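Local coordinates for BF1531-like N-terminal domain-containing protein (Bacteroides fragilis, PDB 3SLR) that is of unknown function but holds a magnesium-binding phosphatase domain in its N-terminal part and may hydrolyse ester bonds, at residues Asp107-Val112 against Met159-Ala164; Leu114-Gly119 against Pro166-Cys171. All blocks are in the same frame, centred on the assembly; numbering follows the deposited sequence.

Contact 1 of 2, residues Asp107-Val112 against Met159-Ala164; sequences DRLDFV and MNISQA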
loop_
_atom_site.group_PDB
_atom_site.type_symbol
_atom_site.label_atom_id
_atom_site.label_comp_id
_atom_site.label_asym_id
_atom_site.label_seq_id
_atom_site.Cartn_x
_atom_site.Cartn_y
_atom_site.Cartn_z
ATOM N N ASP A 107 15.769 13.920 18.182
ATOM C CA ASP A 107 14.684 14.361 19.055
ATOM C C ASP A 107 13.337 13.761 18.651
ATOM O O ASP A 107 12.545 13.338 19.504
ATOM C CB ASP A 107 14.581 15.889 19.072
ATOM C CG ASP A 107 15.736 16.553 19.814
ATOM O OD1 ASP A 107 16.490 15.854 20.530
ATOM O OD2 ASP A 107 15.881 17.787 19.690
ATOM N N ARG A 108 13.074 13.747 17.347
ATOM C CA ARG A 108 11.823 13.214 16.827
ATOM C C ARG A 108 11.790 11.718 17.116
ATOM O O ARG A 108 10.768 11.186 17.572
ATOM C CB ARG A 108 11.714 13.508 15.322
ATOM C CG ARG A 108 10.451 12.977 14.634
ATOM C CD ARG A 108 9.161 13.400 15.346
ATOM N NE ARG A 108 9.051 14.841 15.647
ATOM C CZ ARG A 108 8.475 15.749 14.855
ATOM N NH1 ARG A 108 7.987 15.407 13.669
ATOM N NH2 ARG A 108 8.404 17.019 15.237
ATOM N N LEU A 109 12.923 11.052 16.899
ATOM C CA LEU A 109 13.023 9.617 17.168
ATOM C C LEU A 109 12.790 9.325 18.649
ATOM O O LEU A 109 12.135 8.352 18.993
ATOM C CB LEU A 109 14.372 9.059 16.711
ATOM C CG LEU A 109 14.585 8.986 15.197
ATOM C CD1 LEU A 109 16.051 8.801 14.893
ATOM C CD2 LEU A 109 13.769 7.825 14.623
ATOM N N ASP A 110 13.313 10.178 19.526
ATOM C CA ASP A 110 13.050 10.027 20.951
ATOM C C ASP A 110 11.549 10.096 21.243
ATOM O O ASP A 110 11.024 9.312 22.042
ATOM C CB ASP A 110 13.799 11.086 21.772
ATOM C CG ASP A 110 15.289 10.785 21.904
ATOM O OD1 ASP A 110 15.701 9.641 21.612
ATOM O OD2 ASP A 110 16.047 11.696 22.314
ATOM N N PHE A 111 10.853 11.039 20.610
ATOM C CA PHE A 111 9.423 11.154 20.849
ATOM C C PHE A 111 8.701 9.899 20.362
ATOM O O PHE A 111 7.796 9.384 21.029
ATOM C CB PHE A 111 8.811 12.375 20.169
ATOM C CG PHE A 111 7.319 12.421 20.312
ATOM C CD1 PHE A 111 6.744 12.766 21.526
ATOM C CD2 PHE A 111 6.495 12.066 19.259
ATOM C CE1 PHE A 111 5.364 12.776 21.683
ATOM C CE2 PHE A 111 5.110 12.072 19.404
ATOM C CZ PHE A 111 4.544 12.431 20.623
ATOM N N VAL A 112 9.097 9.412 19.188
ATOM C CA VAL A 112 8.489 8.198 18.654
ATOM C C VAL A 112 8.687 7.004 19.600
ATOM O O VAL A 112 7.742 6.251 19.868
ATOM C CB VAL A 112 8.999 7.889 17.240
ATOM C CG1 VAL A 112 8.464 6.540 16.757
ATOM C CG2 VAL A 112 8.584 9.000 16.289
HETATM N N MSE A 159 12.446 3.091 10.442
HETATM C CA MSE A 159 12.266 1.698 10.046
HETATM C C MSE A 159 12.839 0.743 11.094
HETATM O O MSE A 159 12.251 -0.308 11.389
HETATM C CB MSE A 159 12.863 1.453 8.664
HETATM C CG MSE A 159 12.158 2.270 7.607
HETATM SE SE MSE A 159 12.623 1.681 5.794
HETATM C CE MSE A 159 11.672 3.095 4.802
ATOM N N ASN A 160 13.978 1.114 11.667
ATOM C CA ASN A 160 14.560 0.335 12.751
ATOM C C ASN A 160 13.655 0.312 13.984
ATOM O O ASN A 160 13.527 -0.719 14.641
ATOM C CB ASN A 160 15.970 0.826 13.087
ATOM C CG ASN A 160 16.948 0.604 11.939
ATOM O OD1 ASN A 160 16.775 -0.316 11.138
ATOM N ND2 ASN A 160 17.974 1.453 11.850
ATOM N N ILE A 161 12.999 1.432 14.284
ATOM C CA ILE A 161 12.017 1.431 15.367
ATOM C C ILE A 161 10.888 0.434 15.084
ATOM O O ILE A 161 10.473 -0.309 15.978
ATOM C CB ILE A 161 11.447 2.838 15.645
ATOM C CG1 ILE A 161 12.529 3.735 16.247
ATOM C CG2 ILE A 161 10.245 2.766 16.599
ATOM C CD1 ILE A 161 12.081 5.172 16.403
ATOM N N SER A 162 10.410 0.385 13.841
ATOM C CA SER A 162 9.336 -0.561 13.511
ATOM C C SER A 162 9.771 -2.009 13.683
ATOM O O SER A 162 8.941 -2.883 13.933
ATOM C CB SER A 162 8.768 -0.327 12.101
ATOM O OG SER A 162 9.649 -0.804 11.095
ATOM N N GLN A 163 11.070 -2.265 13.561
ATOM C CA GLN A 163 11.582 -3.634 13.706
ATOM C C GLN A 163 11.790 -4.016 15.175
ATOM O O GLN A 163 11.918 -5.196 15.509
ATOM C CB GLN A 163 12.875 -3.809 12.903
ATOM C CG GLN A 163 12.640 -3.751 11.403
ATOM C CD GLN A 163 13.913 -3.754 10.589
ATOM O OE1 GLN A 163 14.980 -4.153 11.063
ATOM N NE2 GLN A 163 13.809 -3.301 9.343
ATOM N N ALA A 164 11.804 -3.015 16.046
ATOM C CA ALA A 164 12.045 -3.219 17.467
ATOM C C ALA A 164 10.734 -3.287 18.249
ATOM O O ALA A 164 10.664 -3.928 19.304
ATOM C CB ALA A 164 12.919 -2.094 18.015
#

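Contact 2 of 2, residues Leu114-Gly119 against Pro166-Cys171; sequences LLCEQG and PNFFIC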
loop_
_atom_site.group_PDB
_atom_site.type_symbol
_atom_site.label_atom_id
_atom_site.label_comp_id
_atom_site.label_asym_id
_atom_site.label_seq_id
_atom_site.Cartn_x
_atom_site.Cartn_y
_atom_site.Cartn_z
ATOM N N LEU A 114 9.174 7.151 22.806
ATOM C CA LEU A 114 8.371 7.427 23.998
ATOM C C LEU A 114 6.931 6.971 23.754
ATOM O O LEU A 114 6.328 6.299 24.585
ATOM C CB LEU A 114 8.425 8.920 24.334
ATOM C CG LEU A 114 7.766 9.482 25.601
ATOM C CD1 LEU A 114 6.247 9.501 25.492
ATOM C CD2 LEU A 114 8.221 8.725 26.848
ATOM N N LEU A 115 6.396 7.351 22.601
ATOM C CA LEU A 115 5.074 6.926 22.161
ATOM C C LEU A 115 4.963 5.395 22.152
ATOM O O LEU A 115 3.998 4.827 22.664
ATOM C CB LEU A 115 4.818 7.493 20.761
ATOM C CG LEU A 115 3.645 6.970 19.932
ATOM C CD1 LEU A 115 2.326 7.335 20.579
ATOM C CD2 LEU A 115 3.736 7.541 18.529
ATOM N N CYS A 116 5.958 4.725 21.578
ATOM C CA CYS A 116 5.956 3.259 21.547
ATOM C C CYS A 116 5.961 2.634 22.940
ATOM O O CYS A 116 5.305 1.614 23.168
ATOM C CB CYS A 116 7.147 2.732 20.744
ATOM S SG CYS A 116 7.016 3.020 18.969
ATOM N N GLU A 117 6.707 3.243 23.861
ATOM C CA GLU A 117 6.896 2.690 25.205
ATOM C C GLU A 117 5.615 2.750 26.035
ATOM O O GLU A 117 5.455 2.001 27.000
ATOM C CB GLU A 117 8.031 3.416 25.943
ATOM C CG GLU A 117 9.432 3.190 25.384
ATOM C CD GLU A 117 10.056 1.859 25.805
ATOM O OE1 GLU A 117 9.623 1.279 26.824
ATOM O OE2 GLU A 117 10.986 1.396 25.111
ATOM N N GLN A 118 4.700 3.636 25.658
ATOM C CA GLN A 118 3.449 3.783 26.397
ATOM C C GLN A 118 2.611 2.506 26.381
ATOM O O GLN A 118 1.947 2.179 27.366
ATOM C CB GLN A 118 2.639 4.966 25.871
ATOM C CG GLN A 118 3.356 6.303 26.032
ATOM C CD GLN A 118 4.134 6.400 27.335
ATOM O OE1 GLN A 118 3.552 6.392 28.420
ATOM N NE2 GLN A 118 5.462 6.495 27.231
ATOM N N GLY A 119 2.646 1.793 25.261
ATOM C CA GLY A 119 1.924 0.540 25.123
ATOM C C GLY A 119 0.424 0.711 24.946
ATOM O O GLY A 119 -0.365 -0.003 25.572
ATOM N N PRO A 166 6.827 -4.324 17.950
ATOM C CA PRO A 166 5.794 -5.026 17.181
ATOM C C PRO A 166 4.502 -4.233 17.064
ATOM O O PRO A 166 3.706 -4.476 16.152
ATOM C CB PRO A 166 5.553 -6.298 18.005
ATOM C CG PRO A 166 6.842 -6.514 18.736
ATOM C CD PRO A 166 7.310 -5.126 19.086
ATOM N N ASN A 167 4.335 -3.286 17.986
ATOM C CA ASN A 167 3.143 -2.468 18.098
ATOM C C ASN A 167 3.158 -1.264 17.156
ATOM O O ASN A 167 2.122 -0.641 16.916
ATOM C CB ASN A 167 2.977 -2.015 19.557
ATOM C CG ASN A 167 4.301 -1.587 20.204
ATOM O OD1 ASN A 167 5.231 -2.396 20.374
ATOM N ND2 ASN A 167 4.379 -0.314 20.590
ATOM N N PHE A 168 4.333 -0.969 16.606
ATOM C CA PHE A 168 4.562 0.239 15.810
ATOM C C PHE A 168 4.617 -0.073 14.321
ATOM O O PHE A 168 5.500 -0.795 13.869
ATOM C CB PHE A 168 5.869 0.902 16.243
ATOM C CG PHE A 168 6.175 2.197 15.536
ATOM C CD1 PHE A 168 5.539 3.368 15.900
ATOM C CD2 PHE A 168 7.123 2.243 14.524
ATOM C CE1 PHE A 168 5.833 4.566 15.261
ATOM C CE2 PHE A 168 7.431 3.438 13.888
ATOM C CZ PHE A 168 6.788 4.598 14.256
ATOM N N PHE A 169 3.668 0.471 13.566
ATOM C CA PHE A 169 3.638 0.294 12.120
ATOM C C PHE A 169 3.840 1.613 11.395
ATOM O O PHE A 169 3.217 2.629 11.725
ATOM C CB PHE A 169 2.298 -0.293 11.690
ATOM C CG PHE A 169 2.041 -1.655 12.242
ATOM C CD1 PHE A 169 1.601 -1.813 13.552
ATOM C CD2 PHE A 169 2.215 -2.780 11.455
ATOM C CE1 PHE A 169 1.365 -3.079 14.064
ATOM C CE2 PHE A 169 1.972 -4.045 11.966
ATOM C CZ PHE A 169 1.551 -4.188 13.270
ATOM N N ILE A 170 4.703 1.595 10.387
ATOM C CA ILE A 170 4.839 2.736 9.508
ATOM C C ILE A 170 3.822 2.616 8.375
ATOM O O ILE A 170 3.538 1.508 7.894
ATOM C CB ILE A 170 6.270 2.783 8.932
ATOM C CG1 ILE A 170 7.250 3.154 10.056
ATOM C CG2 ILE A 170 6.343 3.776 7.786
ATOM C CD1 ILE A 170 8.701 2.769 9.812
ATOM N N CYS A 171 3.239 3.743 7.985
ATOM C CA CYS A 171 2.566 3.834 6.694
ATOM C C CYS A 171 3.513 4.612 5.773
ATOM O O CYS A 171 3.902 5.740 6.088
ATOM C CB CYS A 171 1.233 4.539 6.824
ATOM S SG CYS A 171 0.306 4.667 5.270
#

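Contact 1 of 2, residues Asp107-Val112 against Met159-Ala164
Ile161 meets Leu109 and Val112 through a nearly straight outer arm: CG1 lies anti to its own carbonyl carbon, beside the backbone N (chi1 -69°), and CD1 then extends on at chi2 174°, which carries that methyl across to helix 104-118. Val112 answers with CG1 set anti to the backbone N (chi1 174°). The Ile161 CD1 methyl touches two side chains three residues apart on helix 104-118: it packs 3.6 Å from Leu109 CD2, the closer touch, and lies 3.9 Å from Val112 CG1. Leu109 starts off to one side of the interface, and only the end of its chain bends in to reach the isoleucine. Ile161's shorter branch gives a looser second touch, with CG2 4.2 Å from Val112 CG1. Between 107-112 and 159-164 the nearest CA atoms, of Val112 and Ile161, are 8.3 Å apart, and branched aliphatic ends bridge that distance. These helices are neighbours in the FkbH N-terminal domain, a member of the SGNH hydrolase clan: 104-118 runs into strand 122-126, while 147-164 makes the beta-alpha-beta crossover from that strand to 168-171. The apolar seam continues along helix 147-164, where Leu109 also meets Leu154 and Val112 meets Leu158, and Val112 reaches down to Tyr125 of the sheet. Away from the touching side chains, Ser162 OG turns back to Met159 O of its own helix, 2.7 Å away, approaching slightly tilted from the carbonyl plane; that oxygen also receives a weak backbone bond from Gln163 N. Arg108 NH1 is hydrogen-bonded to Tyr128 OH.

Contact 2 of 2, residues Leu114-Gly119 against Pro166-Cys171
Cys116 O, near the C-terminal end of helix 104-118, receives two weak bonds. One comes from Asn167 ND2 at 3.3 Å, badly bent at 126°; the other comes from Gly119 N, 3.4 Å away in its own segment. Asn167 is modelled in two conformers, so its bond is doubtful. The firmer touch lies one residue on. Phe168 has CG anti to the backbone N (chi1 -177°), and its ring comes up against Cys116 SG, with CD1 3.4 Å from the sulfur. SG stands 4.1 Å from the centroid of the Phe168 ring, 42° off the ring normal, in an oblique sulfur-aromatic contact. Phe168 CB touches the same sulfur at 3.6 Å. In the five-stranded parallel sheet of the FkbH N-terminal domain, 168-171 is an outermost strand, bonded through its backbone to 122-126. Phe168 and Ile170 face the helices on this side of the sheet, Phe168 meeting both 104-118 and 147-164 and Ile170 packing on Ser162. Phe169 and Cys171, by contrast, pack against helix 203-217. Gly119, the first residue to leave helical backbone angles, has a positive phi. Just before it, Gln118 NE2 bonds back almost straight to Leu114 O at 2.8 Å, while Glu117 OE2 is held by Tyr165 OH.

In the fold
Helix 104-118 serves both contacts, meeting helix 147-164 in contact 1 and, further along, the edge strand 168-171 that follows that helix in the chain. Their centres are 8 Å apart, and they merge at Phe168, whose CZ packs 3.6 Å from Val112 CG1 and whose CD2 lies 3.8 Å from Ile161 CG2. Both are essentially buried, but contact 1 is purely aliphatic, helix on helix, whereas contact 2 is helix on sheet, pairing a sulfur with an aromatic ring and shading into polar groups at the partly exposed Asn167. Both lie away from the magnesium site of Asp228, Asp230 and Asp336, beside the other, four-stranded sheet.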